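PDB 1I5P: pesticidal crystal protein Cry2Aa from Bacillus thuringiensis serovar kurstaki, which kills dipteran and lepidopteran insect larvae by binding to midgut epithelial cells and promoting their colloid-osmotic lysis. Local coordinates for residues Asn473-Asn478 and Ile484-Glu489. Residues are numbered along the deposited sequence; the frame is centred on the assembly and turned at random.
Sequences NIYAAN and IHLAPE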
# COMPACT_ATOMS: atom_id res chain seq x y z
N ASN A 473 8.37 7.66 7.64
CA ASN A 473 9.17 7.72 8.87
C ASN A 473 10.57 7.15 8.67
O ASN A 473 10.95 6.15 9.28
CB ASN A 473 8.46 6.99 10.02
CG ASN A 473 8.34 5.50 9.80
OD1 ASN A 473 8.04 5.04 8.71
ND2 ASN A 473 8.56 4.73 10.87
N ILE A 474 11.33 7.82 7.82
CA ILE A 474 12.70 7.42 7.52
C ILE A 474 13.61 8.46 8.17
O ILE A 474 13.62 9.63 7.79
CB ILE A 474 12.97 7.42 6.01
CG1 ILE A 474 11.96 6.51 5.29
CG2 ILE A 474 14.39 6.95 5.74
CD1 ILE A 474 11.91 6.69 3.78
N TYR A 475 14.38 8.02 9.16
CA TYR A 475 15.29 8.90 9.87
C TYR A 475 16.35 9.44 8.92
O TYR A 475 16.59 10.65 8.85
CB TYR A 475 15.96 8.16 11.02
CG TYR A 475 16.99 9.00 11.73
CD1 TYR A 475 16.65 10.22 12.31
CD2 TYR A 475 18.32 8.59 11.80
CE1 TYR A 475 17.60 11.01 12.94
CE2 TYR A 475 19.29 9.37 12.43
CZ TYR A 475 18.92 10.58 13.00
OH TYR A 475 19.87 11.35 13.63
N ALA A 476 17.01 8.54 8.21
CA ALA A 476 18.06 8.91 7.27
C ALA A 476 18.51 7.67 6.52
O ALA A 476 18.01 6.58 6.75
CB ALA A 476 19.24 9.53 8.02
N ALA A 477 19.46 7.86 5.62
CA ALA A 477 20.00 6.74 4.87
C ALA A 477 21.11 6.16 5.71
O ALA A 477 21.89 6.90 6.31
CB ALA A 477 20.56 7.21 3.54
N ASN A 478 21.16 4.84 5.78
CA ASN A 478 22.20 4.17 6.54
C ASN A 478 23.47 4.34 5.70
O ASN A 478 23.42 4.80 4.56
CB ASN A 478 21.86 2.69 6.69
CG ASN A 478 22.46 2.09 7.94
OD1 ASN A 478 23.52 2.51 8.40
ND2 ASN A 478 21.77 1.10 8.50
N ILE A 484 16.67 3.91 7.46
CA ILE A 484 16.78 3.74 8.91
C ILE A 484 15.39 4.19 9.34
O ILE A 484 14.98 5.32 9.08
CB ILE A 484 17.86 4.65 9.54
CG1 ILE A 484 19.26 4.15 9.13
CG2 ILE A 484 17.70 4.64 11.07
CD1 ILE A 484 20.42 4.94 9.72
N HIS A 485 14.65 3.28 9.98
CA HIS A 485 13.30 3.57 10.42
C HIS A 485 13.22 4.43 11.66
O HIS A 485 13.91 4.17 12.65
CB HIS A 485 12.57 2.25 10.65
CG HIS A 485 12.51 1.39 9.43
ND1 HIS A 485 11.54 1.54 8.47
CD2 HIS A 485 13.37 0.45 8.96
CE1 HIS A 485 11.80 0.73 7.45
NE2 HIS A 485 12.90 0.06 7.73
N LEU A 486 12.38 5.46 11.61
CA LEU A 486 12.23 6.36 12.75
C LEU A 486 11.06 5.96 13.65
O LEU A 486 9.90 5.94 13.21
CB LEU A 486 12.04 7.80 12.26
CG LEU A 486 11.91 8.89 13.33
CD1 LEU A 486 13.15 8.88 14.23
CD2 LEU A 486 11.74 10.26 12.67
N ALA A 487 11.37 5.63 14.90
CA ALA A 487 10.34 5.26 15.86
C ALA A 487 9.57 6.51 16.24
O ALA A 487 10.08 7.62 16.11
CB ALA A 487 10.99 4.64 17.10
N PRO A 488 8.31 6.35 16.68
CA PRO A 488 7.45 7.47 17.08
C PRO A 488 8.10 8.32 18.16
O PRO A 488 8.93 7.82 18.93
CB PRO A 488 6.19 6.76 17.57
CG PRO A 488 6.13 5.57 16.66
CD PRO A 488 7.56 5.09 16.72
N GLU A 489 7.73 9.59 18.21
CA GLU A 489 8.30 10.51 19.19
C GLU A 489 7.84 10.15 20.60
O GLU A 489 8.60 10.29 21.56
CB GLU A 489 7.87 11.94 18.86
CG GLU A 489 7.54 12.15 17.39
CD GLU A 489 8.46 13.15 16.71
OE1 GLU A 489 9.70 12.93 16.71
OE2 GLU A 489 7.95 14.15 16.16
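Asn473 and Leu486 grip each other twice at the open end of a short beta hairpin, strands 474-477 and 483-486. Leu486 N donates to Asn473 O at 2.8 Å in a nearly straight bond (172° at the hydrogen), although the donor sits above the carbonyl plane. The side-chain amide adds a second link: Asn473 ND2 reaches Leu486 O at 3.0 Å, with the acceptor close to the amide plane. CG lies between backbone N and carbonyl carbon (chi1 67°), which brings ND2 alongside the Leu486 carbonyl, while OD1 takes a bond from Lys471 NZ.

Further along, backbone bonds converge on Ile484. Tyr475 N gives to Ile484 O at 2.8 Å, and Ile484 N to Ala476 O at 3.1 Å in a more bent bond. Tyr475 and Ala476 thus share one opposing residue, and with helical backbone angles at Tyr475 the arrangement resembles a classic beta bulge.

Apolar contacts lie beside these bonds. Tyr475 and Ile484 run side by side, the Ile484 CG2 methyl 3.9 Å from Tyr475 CB and set at the edge of the phenol ring. On its other branch, Ile484 CD1 comes within 3.7 Å of Asn478 CA, the Asn478 side chain crossing it roughly at a right angle. Leu486 CB packs 4.1 Å from Tyr475 CB. Ile474 and His485 form an antiparallel non-hydrogen-bonded pair whose side chains diverge; the imidazole bonds to Lys471 NZ and His500 O, so Lys471 bridges Asn473 and His485 across the open end of the hairpin.

The hairpin joins the C-terminal beta sandwich: strand 483-486 runs parallel to strand 530-537, where His485 bonds Thr535 and Arg537 through the backbone. Met268 of strand 267-268 touches Asn473, and Leu5 of the N-terminal segment rests on Ala476 and Ala477.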